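Local coordinates for protein gdp-l-fucose synthetase (Naegleria fowleri, PDB 6AQZ) that binds NADP and probably makes GDP-L-fucose by epimerisation and NADPH-dependent reduction of GDP-4-keto-6-deoxy-D-mannose, as related synthases do, at residues V264-E269 with Q299-S304; Y139-E144 with P259-V264. All coordinates share one frame; numbering follows the deposited sequence.

Contact 1: residues V264-E269 with Q299-S304; sequences VSEEDE and QYKKTS
Lys301 reaches from the loop before helix 307-312 to two carboxylates, those of Glu266 and Glu269, on the loop between strands 260-262 and 270-271. Its CB already points at that loop. CG lies nearly opposite the carbonyl carbon (chi1 -86°), and the chain stays extended until bends at chi3 and chi4 bring NZ beside Thr303 OG1 and between the two acids. Along the way the side chain rests on Leu234 of strand 234-239. CE then passes 3.7 Å from Glu266 OE2, and NZ ends among the oxygens. Its shortest salt bridge, 2.9 Å from NZ to Glu266 OE2, comes in from above the carboxylate plane, 52° out of it. The bonds from NZ to Glu269 are weak and split over both oxygens, 3.1 Å to OE2 and 3.2 Å to OE1. Threonine suits its place twice: the hydroxyl oxygen OG1 of Thr303 accepts a hydrogen bond from Lys301 NZ, also 3.2 Å, while CG2 packs 3.7 Å from Glu266 OE1. Both glutamates cross the lysine at about a right angle, and each is long enough to bring its acid to the ammonium group. Two acids around one amine form a small salt-bridge network with a formal excess of negative charge, which would favour a protonated lysine; Glu266 is exposed, so water probably weakens that half of the network.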
loop_
_atom_site.group_PDB
_atom_site.type_symbol
_atom_site.label_atom_id
_atom_site.label_comp_id
_atom_site.label_asym_id
_atom_site.label_seq_id
_atom_site.Cartn_x
_atom_site.Cartn_y
_atom_site.Cartn_z
ATOM N N VAL A 264 24.165 -12.582 2.041
ATOM C CA VAL A 264 25.330 -13.249 2.557
ATOM C C VAL A 264 25.350 -13.062 4.066
ATOM O O VAL A 264 24.626 -12.239 4.621
ATOM C CB VAL A 264 26.622 -12.715 1.907
ATOM C CG1 VAL A 264 26.554 -12.862 0.399
ATOM C CG2 VAL A 264 26.815 -11.266 2.285
ATOM N N SER A 265 26.195 -13.834 4.742
ATOM C CA SER A 265 26.322 -13.724 6.186
ATOM C C SER A 265 26.944 -12.381 6.555
ATOM O O SER A 265 27.494 -11.662 5.712
ATOM C CB SER A 265 27.180 -14.859 6.741
ATOM O OG SER A 265 28.548 -14.636 6.440
ATOM N N GLU A 266 26.853 -12.044 7.839
ATOM C CA GLU A 266 27.470 -10.808 8.303
ATOM C C GLU A 266 28.980 -10.856 8.142
ATOM O O GLU A 266 29.602 -9.821 7.884
ATOM C CB GLU A 266 27.086 -10.520 9.753
ATOM C CG GLU A 266 27.547 -9.156 10.266
ATOM C CD GLU A 266 26.900 -8.782 11.598
ATOM O OE1 GLU A 266 25.817 -9.335 11.915
ATOM O OE2 GLU A 266 27.470 -7.941 12.328
ATOM N N GLU A 267 29.589 -12.037 8.300
ATOM C CA GLU A 267 31.037 -12.143 8.127
ATOM C C GLU A 267 31.474 -11.776 6.711
ATOM O O GLU A 267 32.575 -11.258 6.522
ATOM C CB GLU A 267 31.518 -13.557 8.470
ATOM N N ASP A 268 30.615 -11.983 5.719
ATOM C CA ASP A 268 30.975 -11.754 4.327
ATOM C C ASP A 268 30.719 -10.319 3.872
ATOM O O ASP A 268 30.828 -10.034 2.678
ATOM C CB ASP A 268 30.239 -12.745 3.416
ATOM C CG ASP A 268 30.749 -14.174 3.575
ATOM O OD1 ASP A 268 31.927 -14.349 3.939
ATOM O OD2 ASP A 268 29.970 -15.120 3.326
ATOM N N GLU A 269 30.342 -9.422 4.781
ATOM C CA GLU A 269 30.144 -8.024 4.415
ATOM C C GLU A 269 31.485 -7.373 4.052
ATOM O O GLU A 269 32.484 -7.538 4.757
ATOM C CB GLU A 269 29.459 -7.273 5.552
ATOM C CG GLU A 269 30.336 -7.071 6.776
ATOM C CD GLU A 269 29.529 -6.717 7.997
ATOM O OE1 GLU A 269 28.310 -6.452 7.839
ATOM O OE2 GLU A 269 30.112 -6.714 9.104
ATOM N N GLN A 299 25.025 5.181 6.124
ATOM C CA GLN A 299 25.291 4.649 7.453
ATOM C C GLN A 299 26.273 3.483 7.376
ATOM O O GLN A 299 26.396 2.799 6.354
ATOM C CB GLN A 299 23.997 4.235 8.164
ATOM C CG GLN A 299 23.349 2.953 7.689
ATOM C CD GLN A 299 22.092 2.637 8.477
ATOM O OE1 GLN A 299 22.112 2.587 9.709
ATOM N NE2 GLN A 299 20.989 2.432 7.772
ATOM N N TYR A 300 26.988 3.277 8.484
ATOM C CA TYR A 300 28.097 2.332 8.509
ATOM C C TYR A 300 27.634 0.903 8.217
ATOM O O TYR A 300 28.177 0.239 7.323
ATOM C CB TYR A 300 28.798 2.439 9.859
ATOM C CG TYR A 300 29.980 1.532 10.060
ATOM C CD1 TYR A 300 31.067 1.544 9.184
ATOM C CD2 TYR A 300 30.028 0.685 11.154
ATOM C CE1 TYR A 300 32.156 0.708 9.394
ATOM C CE2 TYR A 300 31.101 -0.143 11.370
ATOM C CZ TYR A 300 32.158 -0.131 10.501
ATOM O OH TYR A 300 33.203 -0.977 10.767
ATOM N N LYS A 301 26.617 0.417 8.946
ATOM C CA LYS A 301 26.122 -0.949 8.806
ATOM C C LYS A 301 24.616 -0.963 8.562
ATOM O O LYS A 301 23.870 -0.172 9.145
ATOM C CB LYS A 301 26.472 -1.800 10.052
ATOM C CG LYS A 301 27.867 -2.446 10.020
ATOM C CD LYS A 301 28.302 -3.032 11.371
ATOM C CE LYS A 301 27.534 -4.295 11.747
ATOM N NZ LYS A 301 27.849 -5.454 10.865
ATOM N N LYS A 302 24.178 -1.873 7.692
ATOM C CA LYS A 302 22.770 -2.065 7.360
ATOM C C LYS A 302 22.530 -3.565 7.192
ATOM O O LYS A 302 22.099 -4.043 6.146
ATOM C CB LYS A 302 22.382 -1.297 6.099
ATOM N N THR A 303 22.809 -4.320 8.256
ATOM C CA THR A 303 22.901 -5.771 8.146
ATOM C C THR A 303 21.527 -6.413 8.048
ATOM O O THR A 303 20.625 -6.101 8.826
ATOM C CB THR A 303 23.661 -6.360 9.339
ATOM O OG1 THR A 303 24.981 -5.800 9.414
ATOM C CG2 THR A 303 23.752 -7.894 9.224
ATOM N N SER A 304 21.358 -7.279 7.056
ATOM C CA SER A 304 20.198 -8.144 6.922
ATOM C C SER A 304 20.603 -9.577 7.287
ATOM O O SER A 304 21.763 -9.960 7.146
ATOM C CB SER A 304 19.614 -8.044 5.511
ATOM O OG SER A 304 20.620 -8.152 4.524
#

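Contact 2: residues Y139-E144 with P259-V264; sequences YPITEE and PIMLCV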
loop_
_atom_site.group_PDB
_atom_site.type_symbol
_atom_site.label_atom_id
_atom_site.label_comp_id
_atom_site.label_asym_id
_atom_site.label_seq_id
_atom_site.Cartn_x
_atom_site.Cartn_y
_atom_site.Cartn_z
ATOM N N TYR A 139 19.012 -3.943 14.080
ATOM C CA TYR A 139 19.892 -4.691 13.171
ATOM C C TYR A 139 20.422 -5.948 13.849
ATOM O O TYR A 139 21.057 -5.839 14.906
ATOM C CB TYR A 139 21.046 -3.819 12.690
ATOM C CG TYR A 139 20.585 -2.800 11.665
ATOM C CD1 TYR A 139 20.394 -3.170 10.343
ATOM C CD2 TYR A 139 20.291 -1.484 12.031
ATOM C CE1 TYR A 139 19.948 -2.260 9.402
ATOM C CE2 TYR A 139 19.843 -0.565 11.094
ATOM C CZ TYR A 139 19.677 -0.962 9.778
ATOM O OH TYR A 139 19.231 -0.075 8.825
ATOM N N PRO A 140 20.203 -7.155 13.295
ATOM C CA PRO A 140 19.916 -7.514 11.897
ATOM C C PRO A 140 18.445 -7.576 11.502
ATOM O O PRO A 140 17.596 -8.035 12.263
ATOM C CB PRO A 140 20.574 -8.897 11.741
ATOM C CG PRO A 140 20.698 -9.446 13.109
ATOM C CD PRO A 140 20.501 -8.340 14.119
ATOM N N ILE A 141 18.178 -7.133 10.278
ATOM C CA ILE A 141 16.846 -7.175 9.700
ATOM C C ILE A 141 16.425 -8.618 9.452
ATOM O O ILE A 141 17.165 -9.397 8.841
ATOM C CB ILE A 141 16.843 -6.385 8.387
ATOM C CG1 ILE A 141 17.244 -4.944 8.640
ATOM C CG2 ILE A 141 15.488 -6.465 7.723
ATOM C CD1 ILE A 141 17.497 -4.205 7.340
ATOM N N THR A 142 15.237 -8.987 9.933
ATOM C CA THR A 142 14.652 -10.298 9.673
ATOM C C THR A 142 13.337 -10.119 8.928
ATOM O O THR A 142 12.619 -9.136 9.134
ATOM C CB THR A 142 14.366 -11.107 10.961
ATOM O OG1 THR A 142 13.712 -10.268 11.924
ATOM C CG2 THR A 142 15.647 -11.699 11.559
ATOM N N GLU A 143 12.969 -11.148 8.166
ATOM C CA GLU A 143 11.808 -11.077 7.285
ATOM C C GLU A 143 10.527 -10.641 8.006
ATOM O O GLU A 143 9.707 -9.921 7.425
ATOM C CB GLU A 143 11.608 -12.444 6.622
ATOM C CG GLU A 143 12.751 -12.862 5.669
ATOM C CD GLU A 143 13.843 -13.635 6.372
ATOM O OE1 GLU A 143 14.019 -13.436 7.593
ATOM O OE2 GLU A 143 14.523 -14.437 5.710
ATOM N N GLU A 144 10.354 -11.033 9.276
ATOM C CA GLU A 144 9.113 -10.769 9.999
ATOM C C GLU A 144 8.914 -9.289 10.301
ATOM O O GLU A 144 7.794 -8.880 10.605
ATOM C CB GLU A 144 9.096 -11.548 11.323
ATOM N N PRO A 259 8.274 -14.105 3.028
ATOM C CA PRO A 259 9.456 -13.857 2.184
ATOM C C PRO A 259 10.683 -14.462 2.831
ATOM O O PRO A 259 10.759 -14.592 4.049
ATOM C CB PRO A 259 9.550 -12.330 2.122
ATOM C CG PRO A 259 8.736 -11.827 3.287
ATOM C CD PRO A 259 7.672 -12.859 3.544
ATOM N N ILE A 260 11.633 -14.885 2.004
ATOM C CA ILE A 260 12.906 -15.412 2.487
ATOM C C ILE A 260 14.005 -14.515 1.948
ATOM O O ILE A 260 14.050 -14.235 0.747
ATOM C CB ILE A 260 13.123 -16.882 2.079
ATOM C CG1 ILE A 260 14.471 -17.381 2.583
ATOM C CG2 ILE A 260 13.033 -17.092 0.567
ATOM C CD1 ILE A 260 14.688 -18.889 2.335
ATOM N N MET A 261 14.874 -14.045 2.834
ATOM C CA MET A 261 15.959 -13.198 2.382
ATOM C C MET A 261 17.053 -13.958 1.651
ATOM O O MET A 261 17.423 -15.073 2.020
ATOM C CB MET A 261 16.529 -12.420 3.536
ATOM C CG MET A 261 15.546 -11.340 3.713
ATOM S SD MET A 261 16.315 -9.872 4.238
ATOM C CE MET A 261 16.025 -10.174 5.992
ATOM N N LEU A 262 17.551 -13.335 0.591
ATOM C CA LEU A 262 18.696 -13.841 -0.160
ATOM C C LEU A 262 19.837 -12.861 0.074
ATOM O O LEU A 262 19.863 -11.779 -0.517
ATOM C CB LEU A 262 18.354 -13.955 -1.636
ATOM C CG LEU A 262 17.073 -14.690 -2.060
ATOM C CD1 LEU A 262 17.018 -14.844 -3.597
ATOM C CD2 LEU A 262 16.940 -16.029 -1.366
ATOM N N CYS A 263 20.779 -13.235 0.933
ATOM C CA CYS A 263 21.920 -12.375 1.208
ATOM C C CYS A 263 23.055 -13.235 1.738
ATOM O O CYS A 263 22.955 -14.461 1.829
ATOM C CB CYS A 263 21.584 -11.260 2.193
ATOM S SG CYS A 263 21.238 -11.844 3.843
ATOM N N VAL A 264 24.165 -12.582 2.041
ATOM C CA VAL A 264 25.330 -13.249 2.557
ATOM C C VAL A 264 25.350 -13.062 4.066
ATOM O O VAL A 264 24.626 -12.239 4.621
ATOM C CB VAL A 264 26.622 -12.715 1.907
ATOM C CG1 VAL A 264 26.554 -12.862 0.399
ATOM C CG2 VAL A 264 26.815 -11.266 2.285
#
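Glu143 and Met261 lie against each other where a loop following strand 123-127 covers strand 260-262, which pairs in parallel with strand 184-194 in the mixed, mostly parallel sheet of the NADP-binding Rossmann fold. The two side chains cross obliquely. Glu143 comes from the 3-10 turn with its CB directed at the strand, and a bend at chi2 (90°) swings the carboxylate across to the strand backbone. There OE2 accepts the amide of Met261: N to OE2 is 2.9 Å and the bond is nearly straight, 171° at the hydrogen, entering on the anti side of the carboxylate. The neighbouring residues Ile260 and Leu262 spend their backbone bonds on strand 184-194; the amide of Met261 points away from that strand, and the glutamate probably takes the place of a further strand on that side. Glu143 CG packs on Met261 CG at 3.7 Å and is pressed close, 3.1 Å, to Pro259 O. Pro259 O is also hydrogen-bonded by Lys308 of helix 307-312, a side chain that touches Glu143 as well and probably helps to balance its charge. Met261 suits this buried place because its flexible thioether chain can curl at chi2 and chi3, running beneath the loop and crossing Ile141 at about a right angle. Its terminal methyl CE meets Ile141 CG2 at 4.1 Å. Tighter still is the approach of Met261 CE to the backbone oxygen Ile141 O, at 3.2 Å.

The two contacts lie on the same side of the chain's centre, their own centres about 11 Å apart, and share Val264, in the loop just after strand 260-262, though it takes no part in contact 2. Contact 2 is buried in the Rossmann domain, and its chemistry fits: hydrophobic packing with a single carboxylate spent on a backbone amide. Contact 1, further from the chain's centre and partly open to solvent, instead relies on side-chain charges between two loops. The segments 139-144 and 299-304 also join directly, with Ile141 N 3.0 Å from Thr303 O in a probable hydrogen bond. The loop before helix 307-312 is thus tied to both neighbours.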